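Long-range contacts in probable branched-chain amino acid ABC transporter, amino acid binding protein (Thermus thermophilus, PDB 3LKB), which probably binds branched-chain amino acids such as valine and hands them to an ABC transporter for uptake: residues I320-P331 against G340-S348; A23-Y34 against S284-A295. The protein carries 2 engineered substitutions. All blocks are in the same frame, centred on the assembly; numbering follows the deposited sequence.

Contact 1. Residues I320-P331 against G340-S348; sequences IVGMNGPNAFKP and GVEIDFTKS. With NA (sodium ion), chain E.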
loop_
_atom_site.group_PDB
_atom_site.type_symbol
_atom_site.label_atom_id
_atom_site.label_comp_id
_atom_site.label_asym_id
_atom_site.label_seq_id
_atom_site.Cartn_x
_atom_site.Cartn_y
_atom_site.Cartn_z
ATOM N N ILE A 320 13.507 21.217 -20.878
ATOM C CA ILE A 320 13.116 19.885 -21.369
ATOM C C ILE A 320 13.216 19.733 -22.882
ATOM O O ILE A 320 13.700 18.710 -23.354
ATOM C CB ILE A 320 11.664 19.536 -20.896
ATOM C CG1 ILE A 320 11.649 19.219 -19.389
ATOM C CG2 ILE A 320 10.977 18.455 -21.774
ATOM C CD1 ILE A 320 10.269 19.395 -18.856
ATOM N N VAL A 321 12.769 20.747 -23.636
ATOM C CA VAL A 321 12.750 20.693 -25.111
ATOM C C VAL A 321 14.114 20.960 -25.709
ATOM O O VAL A 321 14.298 20.779 -26.907
ATOM C CB VAL A 321 11.700 21.660 -25.782
ATOM C CG1 VAL A 321 10.283 21.393 -25.290
ATOM C CG2 VAL A 321 12.027 23.117 -25.518
ATOM N N GLY A 322 15.056 21.416 -24.894
ATOM C CA GLY A 322 16.467 21.456 -25.292
ATOM C C GLY A 322 17.269 20.216 -24.877
ATOM O O GLY A 322 18.497 20.164 -25.089
ATOM N N MET A 323 16.595 19.227 -24.271
ATOM C CA MET A 323 17.249 18.007 -23.733
ATOM C C MET A 323 17.409 16.969 -24.843
ATOM O O MET A 323 16.727 15.922 -24.839
ATOM C CB MET A 323 16.405 17.451 -22.581
ATOM C CG MET A 323 17.064 16.501 -21.563
ATOM S SD MET A 323 15.852 15.992 -20.237
ATOM C CE MET A 323 16.145 17.247 -19.031
ATOM N N ASN A 324 18.284 17.272 -25.814
ATOM C CA ASN A 324 18.525 16.389 -26.961
ATOM C C ASN A 324 19.931 16.442 -27.533
ATOM O O ASN A 324 20.740 17.323 -27.193
ATOM C CB ASN A 324 17.522 16.673 -28.078
ATOM C CG ASN A 324 17.428 18.144 -28.396
ATOM O OD1 ASN A 324 18.375 18.746 -28.907
ATOM N ND2 ASN A 324 16.307 18.729 -28.095
ATOM N N GLY A 325 20.224 15.480 -28.401
ATOM C CA GLY A 325 21.583 15.332 -28.956
ATOM C C GLY A 325 22.612 15.069 -27.875
ATOM O O GLY A 325 22.395 14.260 -26.989
ATOM N N PRO A 326 23.766 15.726 -27.967
ATOM C CA PRO A 326 24.822 15.699 -26.945
ATOM C C PRO A 326 24.355 16.341 -25.633
ATOM O O PRO A 326 25.059 16.274 -24.636
ATOM C CB PRO A 326 25.931 16.615 -27.536
ATOM C CG PRO A 326 25.554 16.860 -28.941
ATOM C CD PRO A 326 24.122 16.530 -29.149
ATOM N N ASN A 327 23.203 17.003 -25.657
ATOM C CA ASN A 327 22.642 17.644 -24.466
ATOM C C ASN A 327 21.503 16.766 -23.881
ATOM O O ASN A 327 20.658 17.235 -23.114
ATOM C CB ASN A 327 22.138 19.042 -24.849
ATOM C CG ASN A 327 21.910 19.960 -23.643
ATOM O OD1 ASN A 327 20.879 20.674 -23.556
ATOM N ND2 ASN A 327 22.841 19.940 -22.708
ATOM N N ALA A 328 21.504 15.489 -24.246
ATOM C CA ALA A 328 20.519 14.556 -23.738
ATOM C C ALA A 328 20.836 14.191 -22.286
ATOM O O ALA A 328 21.955 14.393 -21.813
ATOM C CB ALA A 328 20.456 13.292 -24.592
ATOM N N PHE A 329 19.840 13.650 -21.595
ATOM C CA PHE A 329 20.015 13.268 -20.225
ATOM C C PHE A 329 20.228 11.745 -20.184
ATOM O O PHE A 329 19.417 10.956 -20.691
ATOM C CB PHE A 329 18.807 13.769 -19.395
ATOM C CG PHE A 329 18.875 13.444 -17.941
ATOM C CD1 PHE A 329 20.031 13.694 -17.198
ATOM C CD2 PHE A 329 17.756 12.921 -17.296
ATOM C CE1 PHE A 329 20.094 13.383 -15.827
ATOM C CE2 PHE A 329 17.781 12.605 -15.933
ATOM C CZ PHE A 329 18.958 12.831 -15.196
ATOM N N LYS A 330 21.365 11.343 -19.632
ATOM C CA LYS A 330 21.685 9.948 -19.565
ATOM C C LYS A 330 21.891 9.488 -18.128
ATOM O O LYS A 330 23.001 9.258 -17.704
ATOM C CB LYS A 330 22.880 9.625 -20.464
ATOM C CG LYS A 330 23.900 10.761 -20.641
ATOM C CD LYS A 330 24.802 11.058 -19.377
ATOM C CE LYS A 330 26.299 11.404 -19.729
ATOM N NZ LYS A 330 27.219 10.201 -19.646
ATOM N N PRO A 331 20.809 9.342 -17.361
ATOM C CA PRO A 331 21.064 8.858 -15.983
ATOM C C PRO A 331 21.365 7.335 -15.891
ATOM O O PRO A 331 21.839 6.882 -14.877
ATOM C CB PRO A 331 19.773 9.210 -15.261
ATOM C CG PRO A 331 18.698 9.097 -16.380
ATOM C CD PRO A 331 19.371 9.532 -17.646
ATOM N N GLY A 340 20.421 5.574 -30.726
ATOM C CA GLY A 340 19.841 6.708 -30.018
ATOM C C GLY A 340 20.558 7.024 -28.742
ATOM O O GLY A 340 21.616 6.449 -28.447
ATOM N N VAL A 341 19.977 7.967 -28.003
ATOM C CA VAL A 341 20.394 8.286 -26.644
ATOM C C VAL A 341 19.261 7.945 -25.691
ATOM O O VAL A 341 18.180 7.554 -26.142
ATOM C CB VAL A 341 20.848 9.773 -26.505
ATOM C CG1 VAL A 341 22.309 9.925 -26.965
ATOM C CG2 VAL A 341 19.962 10.688 -27.321
ATOM N N GLU A 342 19.508 8.085 -24.386
ATOM C CA GLU A 342 18.564 7.649 -23.373
ATOM C C GLU A 342 17.382 8.616 -23.266
ATOM O O GLU A 342 16.333 8.369 -23.843
ATOM C CB GLU A 342 19.243 7.462 -22.023
ATOM C CG GLU A 342 18.398 6.700 -20.990
ATOM C CD GLU A 342 19.044 6.703 -19.589
ATOM O OE1 GLU A 342 20.286 6.947 -19.500
ATOM O OE2 GLU A 342 18.318 6.457 -18.578
ATOM N N ILE A 343 17.532 9.706 -22.540
ATOM C CA ILE A 343 16.398 10.613 -22.407
ATOM C C ILE A 343 16.534 11.845 -23.297
ATOM O O ILE A 343 17.333 12.706 -23.018
ATOM C CB ILE A 343 16.175 11.069 -20.938
ATOM C CG1 ILE A 343 16.157 9.874 -19.975
ATOM C CG2 ILE A 343 14.896 11.872 -20.840
ATOM C CD1 ILE A 343 15.009 8.872 -20.246
ATOM N N ASP A 344 15.741 11.923 -24.345
ATOM C CA ASP A 344 15.777 13.061 -25.233
ATOM C C ASP A 344 14.380 13.482 -25.665
ATOM O O ASP A 344 13.537 12.622 -26.029
ATOM C CB ASP A 344 16.744 12.863 -26.442
ATOM C CG ASP A 344 16.384 11.665 -27.334
ATOM O OD1 ASP A 344 15.615 10.731 -26.934
ATOM O OD2 ASP A 344 16.890 11.650 -28.476
ATOM N N PHE A 345 14.135 14.796 -25.550
ATOM C CA PHE A 345 12.885 15.412 -25.926
ATOM C C PHE A 345 13.152 16.593 -26.870
ATOM O O PHE A 345 14.233 17.170 -26.864
ATOM C CB PHE A 345 12.202 15.995 -24.682
ATOM C CG PHE A 345 11.837 14.978 -23.625
ATOM C CD1 PHE A 345 10.829 14.060 -23.848
ATOM C CD2 PHE A 345 12.481 14.972 -22.398
ATOM C CE1 PHE A 345 10.480 13.133 -22.884
ATOM C CE2 PHE A 345 12.125 14.027 -21.405
ATOM C CZ PHE A 345 11.123 13.135 -21.655
ATOM N N THR A 346 12.152 16.940 -27.669
ATOM C CA THR A 346 12.159 18.165 -28.397
ATOM C C THR A 346 10.722 18.639 -28.355
ATOM O O THR A 346 9.841 17.910 -27.890
ATOM C CB THR A 346 12.500 17.973 -29.908
ATOM O OG1 THR A 346 11.412 17.287 -30.557
ATOM C CG2 THR A 346 13.860 17.274 -30.136
ATOM N N LYS A 347 10.472 19.823 -28.910
ATOM C CA LYS A 347 9.097 20.314 -29.033
ATOM C C LYS A 347 8.139 19.366 -29.724
ATOM O O LYS A 347 6.937 19.413 -29.496
ATOM C CB LYS A 347 9.063 21.634 -29.755
ATOM C CG LYS A 347 9.314 22.755 -28.801
ATOM C CD LYS A 347 10.665 23.394 -29.039
ATOM C CE LYS A 347 10.673 24.882 -28.628
ATOM N NZ LYS A 347 9.434 25.581 -29.083
ATOM N N SER A 348 8.666 18.503 -30.579
ATOM C CA SER A 348 7.798 17.638 -31.369
ATOM C C SER A 348 7.997 16.173 -30.989
ATOM O O SER A 348 7.251 15.302 -31.434
ATOM C CB SER A 348 8.069 17.860 -32.854
ATOM O OG SER A 348 9.374 17.423 -33.132
HETATM NA NA NA E . 13.187 10.653 -26.997
HETATM O O HOH W 1 18.652 13.217 -29.268
HETATM O O HOH W 2 13.180 10.246 -29.262
#

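Contact 2. Residues A23-Y34 against S284-A295; sequences AGAPYGAAVEDY and SVNYTNGMLAAA. Engineered in segment 284-295: A293 (natural residue Val), A295 (natural residue Ser).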
loop_
_atom_site.group_PDB
_atom_site.type_symbol
_atom_site.label_atom_id
_atom_site.label_comp_id
_atom_site.label_asym_id
_atom_site.label_seq_id
_atom_site.Cartn_x
_atom_site.Cartn_y
_atom_site.Cartn_z
ATOM N N ALA A 23 2.308 -0.687 -8.089
ATOM C CA ALA A 23 3.257 0.098 -8.844
ATOM C C ALA A 23 3.352 1.497 -8.231
ATOM O O ALA A 23 4.431 2.053 -8.079
ATOM C CB ALA A 23 2.837 0.153 -10.349
ATOM N N GLY A 24 2.226 2.059 -7.826
ATOM C CA GLY A 24 2.271 3.392 -7.295
ATOM C C GLY A 24 3.044 3.545 -5.983
ATOM O O GLY A 24 3.607 4.619 -5.730
ATOM N N ALA A 25 3.046 2.504 -5.143
ATOM C CA ALA A 25 3.766 2.583 -3.873
ATOM C C ALA A 25 5.303 2.773 -4.066
ATOM O O ALA A 25 5.867 3.794 -3.652
ATOM C CB ALA A 25 3.434 1.378 -2.969
ATOM N N PRO A 26 5.952 1.830 -4.768
ATOM C CA PRO A 26 7.376 1.967 -5.038
ATOM C C PRO A 26 7.709 3.206 -5.902
ATOM O O PRO A 26 8.713 3.906 -5.644
ATOM C CB PRO A 26 7.730 0.636 -5.711
ATOM C CG PRO A 26 6.437 0.088 -6.255
ATOM C CD PRO A 26 5.436 0.514 -5.215
ATOM N N TYR A 27 6.847 3.521 -6.850
ATOM C CA TYR A 27 6.992 4.742 -7.620
ATOM C C TYR A 27 6.982 6.016 -6.742
ATOM O O TYR A 27 7.851 6.874 -6.876
ATOM C CB TYR A 27 5.833 4.830 -8.621
ATOM C CG TYR A 27 6.018 5.837 -9.716
ATOM C CD1 TYR A 27 6.303 5.418 -11.009
ATOM C CD2 TYR A 27 5.893 7.204 -9.475
ATOM C CE1 TYR A 27 6.463 6.328 -12.053
ATOM C CE2 TYR A 27 6.049 8.131 -10.521
ATOM C CZ TYR A 27 6.338 7.678 -11.811
ATOM O OH TYR A 27 6.480 8.568 -12.879
ATOM N N GLY A 28 5.975 6.139 -5.875
ATOM C CA GLY A 28 5.858 7.302 -5.017
ATOM C C GLY A 28 7.093 7.352 -4.151
ATOM O O GLY A 28 7.711 8.401 -3.976
ATOM N N ALA A 29 7.504 6.191 -3.674
ATOM C CA ALA A 29 8.610 6.138 -2.745
ATOM C C ALA A 29 9.901 6.664 -3.415
ATOM O O ALA A 29 10.689 7.395 -2.808
ATOM C CB ALA A 29 8.782 4.655 -2.205
ATOM N N ALA A 30 10.113 6.269 -4.665
ATOM C CA ALA A 30 11.303 6.709 -5.423
ATOM C C ALA A 30 11.295 8.219 -5.589
ATOM O O ALA A 30 12.335 8.853 -5.486
ATOM C CB ALA A 30 11.379 6.012 -6.779
ATOM N N VAL A 31 10.128 8.818 -5.819
ATOM C CA VAL A 31 10.103 10.269 -6.043
ATOM C C VAL A 31 10.562 10.970 -4.739
ATOM O O VAL A 31 11.391 11.870 -4.748
ATOM C CB VAL A 31 8.699 10.763 -6.419
ATOM C CG1 VAL A 31 8.676 12.253 -6.424
ATOM C CG2 VAL A 31 8.248 10.216 -7.738
ATOM N N GLU A 32 9.996 10.533 -3.615
ATOM C CA GLU A 32 10.298 11.128 -2.341
ATOM C C GLU A 32 11.775 10.941 -2.045
ATOM O O GLU A 32 12.435 11.877 -1.634
ATOM C CB GLU A 32 9.472 10.494 -1.241
ATOM C CG GLU A 32 9.673 11.196 0.077
ATOM C CD GLU A 32 8.657 10.792 1.144
ATOM O OE1 GLU A 32 7.442 10.612 0.823
ATOM O OE2 GLU A 32 9.092 10.667 2.317
ATOM N N ASP A 33 12.287 9.732 -2.282
ATOM C CA ASP A 33 13.696 9.437 -2.017
ATOM C C ASP A 33 14.700 10.256 -2.844
ATOM O O ASP A 33 15.679 10.785 -2.301
ATOM C CB ASP A 33 13.983 7.929 -2.141
ATOM C CG ASP A 33 13.352 7.161 -1.008
ATOM O OD1 ASP A 33 12.824 7.857 -0.115
ATOM O OD2 ASP A 33 13.340 5.907 -1.010
ATOM N N TYR A 34 14.426 10.336 -4.117
ATOM C CA TYR A 34 15.304 11.054 -5.018
ATOM C C TYR A 34 15.344 12.537 -4.663
ATOM O O TYR A 34 16.407 13.172 -4.666
ATOM C CB TYR A 34 14.805 10.875 -6.438
ATOM C CG TYR A 34 15.871 11.319 -7.385
ATOM C CD1 TYR A 34 16.927 10.488 -7.616
ATOM C CD2 TYR A 34 15.774 12.563 -7.975
ATOM C CE1 TYR A 34 17.943 10.885 -8.441
ATOM C CE2 TYR A 34 16.796 12.976 -8.796
ATOM C CZ TYR A 34 17.863 12.143 -9.016
ATOM O OH TYR A 34 18.884 12.567 -9.815
ATOM N N SER A 284 12.296 -3.038 -7.172
ATOM C CA SER A 284 11.169 -2.931 -8.048
ATOM C C SER A 284 11.527 -2.117 -9.274
ATOM O O SER A 284 12.209 -1.105 -9.168
ATOM C CB SER A 284 10.032 -2.261 -7.314
ATOM O OG SER A 284 8.850 -2.331 -8.080
ATOM N N VAL A 285 11.067 -2.543 -10.439
ATOM C CA VAL A 285 11.245 -1.747 -11.636
ATOM C C VAL A 285 10.475 -0.434 -11.511
ATOM O O VAL A 285 10.842 0.559 -12.121
ATOM C CB VAL A 285 10.831 -2.504 -12.904
ATOM C CG1 VAL A 285 9.280 -2.525 -13.066
ATOM C CG2 VAL A 285 11.547 -1.915 -14.162
ATOM N N ASN A 286 9.454 -0.398 -10.654
ATOM C CA ASN A 286 8.711 0.869 -10.447
ATOM C C ASN A 286 9.372 1.925 -9.545
ATOM O O ASN A 286 9.181 3.135 -9.703
ATOM C CB ASN A 286 7.250 0.560 -10.170
ATOM C CG ASN A 286 6.617 -0.107 -11.384
ATOM O OD1 ASN A 286 6.745 0.407 -12.505
ATOM N ND2 ASN A 286 6.042 -1.271 -11.209
ATOM N N TYR A 287 10.212 1.456 -8.645
ATOM C CA TYR A 287 11.140 2.319 -7.947
ATOM C C TYR A 287 12.117 2.899 -8.964
ATOM O O TYR A 287 12.359 4.080 -8.980
ATOM C CB TYR A 287 11.827 1.494 -6.854
ATOM C CG TYR A 287 12.579 2.286 -5.834
ATOM C CD1 TYR A 287 11.899 3.062 -4.921
ATOM C CD2 TYR A 287 13.981 2.285 -5.811
ATOM C CE1 TYR A 287 12.559 3.802 -3.985
ATOM C CE2 TYR A 287 14.692 3.045 -4.851
ATOM C CZ TYR A 287 13.951 3.810 -3.948
ATOM O OH TYR A 287 14.548 4.574 -2.985
ATOM N N THR A 288 12.602 2.103 -9.900
ATOM C CA THR A 288 13.400 2.650 -11.013
ATOM C C THR A 288 12.603 3.690 -11.826
ATOM O O THR A 288 13.121 4.743 -12.181
ATOM C CB THR A 288 13.867 1.529 -11.987
ATOM O OG1 THR A 288 14.279 0.387 -11.242
ATOM C CG2 THR A 288 15.028 1.994 -12.879
ATOM N N ASN A 289 11.339 3.370 -12.110
ATOM C CA ASN A 289 10.421 4.195 -12.900
ATOM C C ASN A 289 10.171 5.568 -12.267
ATOM O O ASN A 289 10.339 6.597 -12.912
ATOM C CB ASN A 289 9.128 3.393 -13.046
ATOM C CG ASN A 289 8.162 3.966 -14.059
ATOM O OD1 ASN A 289 8.430 4.988 -14.718
ATOM N ND2 ASN A 289 6.993 3.308 -14.184
ATOM N N GLY A 290 9.808 5.588 -10.990
ATOM C CA GLY A 290 9.711 6.854 -10.235
ATOM C C GLY A 290 11.003 7.652 -10.152
ATOM O O GLY A 290 10.998 8.884 -10.189
ATOM N N MET A 291 12.115 6.951 -10.045
ATOM C CA MET A 291 13.391 7.634 -9.900
ATOM C C MET A 291 13.722 8.322 -11.236
ATOM O O MET A 291 14.241 9.450 -11.271
ATOM C CB MET A 291 14.499 6.661 -9.450
ATOM C CG MET A 291 15.752 7.384 -8.999
ATOM S SD MET A 291 16.914 6.380 -8.030
ATOM C CE MET A 291 15.808 6.277 -6.630
ATOM N N LEU A 292 13.404 7.664 -12.344
ATOM C CA LEU A 292 13.651 8.323 -13.627
ATOM C C LEU A 292 12.774 9.600 -13.736
ATOM O O LEU A 292 13.268 10.653 -14.089
ATOM C CB LEU A 292 13.421 7.344 -14.803
ATOM C CG LEU A 292 13.414 7.960 -16.201
ATOM C CD1 LEU A 292 14.824 8.502 -16.510
ATOM C CD2 LEU A 292 12.911 7.002 -17.336
ATOM N N ALA A 293 11.493 9.519 -13.395
ATOM C CA ALA A 293 10.614 10.662 -13.501
ATOM C C ALA A 293 11.128 11.796 -12.611
ATOM O O ALA A 293 11.208 12.938 -13.078
ATOM C CB ALA A 293 9.227 10.292 -13.093
ATOM N N ALA A 294 11.443 11.514 -11.340
ATOM C CA ALA A 294 11.951 12.569 -10.465
ATOM C C ALA A 294 13.304 13.098 -10.977
ATOM O O ALA A 294 13.563 14.310 -10.936
ATOM C CB ALA A 294 12.117 12.054 -9.064
ATOM N N ALA A 295 14.159 12.187 -11.443
ATOM C CA ALA A 295 15.459 12.582 -12.015
ATOM C C ALA A 295 15.303 13.511 -13.218
ATOM O O ALA A 295 16.024 14.495 -13.322
ATOM C CB ALA A 295 16.290 11.351 -12.396
HETATM O O HOH W 3 18.263 14.592 -11.701
#

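Contact 1. Residues I320-P331 against G340-S348
N324 reaches across from the loop after helix 313-321 and gives its amide to the backbone of F345: ND2 lies 2.9 Å from F345 O, the N-H points almost straight at the oxygen (177°), and the acceptor lies in the plane of the amide. The first torsion makes this possible, for at 49° CG stands between the backbone N and the carbonyl carbon, which swings the amide over the neighbouring segment, where ND2 also meets T346 CG2. One residue earlier, M323 O receives F345 N at 2.9 Å from above its carbonyl plane, and the same oxygen takes a CA-H...O contact from D344. The M323 side chain runs alongside F345, its SD at the ring edge in a Met-aromatic contact 5.3 Å from the centroid, while I320 CG2 packs on CD2 of that ring.

Further along, F329 and I343 form a single antiparallel bridge, a hydrogen-bonded pair in which each backbone N donates to the other's O. The bridge joins the loop after helix 313-321 to the irregular segment 340-348 that leads on toward strand 357-362, as part of the periplasmic binding protein fold. P331 CD sits 3.7 Å above the centre of the F329 ring. The E342 carboxylate lies against the P331 ring, with OE1 3.3 Å from CD, and its oxygens accept from the backbone N of G332, F333 and A334.

On D344, CG likewise lies between backbone N and carbonyl carbon (chi1 60°), which lets one residue chelate the sodium ion through both its backbone O and OD1, at 2.4 Å for OD1; T351, G352 and a water complete the site. OD2 takes another water, which in turn accepts from G325 N. At the far end, the aliphatic part of K347 lies against V321.

Contact 2. Residues A23-Y34 against S284-A295
A buried helix-helix contact joins helix 21-41, near the start of the chain, to the beginning of helix 285-308; the axes of the two segments approach to 7.0 Å and cross at -41°. So close an approach depends on small residues at the crossing. G290 CA makes a CH-pi contact with the face of Y27, 3.6 Å from the ring centroid and almost exactly on the ring normal; a CB on G290 would also run into the backbone O of Y27. Beside it, A30 CB fits against the backbone of the other helix, 3.5 Å from M291 N.

Knobs-into-holes packing works in both directions. The Y27 ring enters a hole between N286, N289, G290 and A293, the last an engineered alanine in place of valine, with N289 at the ring edge. In return Y287, its CG anti to the backbone N (chi1 -166°), lays its ring among P26, A29, A30 and D33 and carries its hydroxyl to D33 OD2, 2.7 Å away. That OH donates to the anti lone pair of the carboxylate oxygen, which also pairs with R277. A leucine here has no hydroxyl, so D33 OD2 would probably be left without its second mate, and the hole less well filled.

Toward the other end, the Y34 ring packs obliquely against M291, A294 and the engineered A295, with A295 CB in an off-centre CH-pi contact, and a water joins its hydroxyl to A295 O. Helix 263-274 packs against D33, Y287 and M291, helix 279-282 covers P26 and A29, and strand 47-55 meets helix 21-41 at E32.

Helix 285-308 connects the two contacts: its beginning packs on 23-34 in contact 2, and helix 313-321, which follows it in the chain, leads into contact 1. Their centres are 21 Å apart, yet they touch directly, with F329 CE2 3.7 Å from A295 O and I343 CD1 3.8 Å from L292 CD1. Contact 2 comes close to the amino acid: the side chain of A23 is about 6 Å from the bound valine, and N289 makes a weak hydrogen bond to Y232 of the valine pocket. The two contacts thus touch each other, while contact 1 supplies D344 to the sodium site and contact 2 approaches the valine pocket.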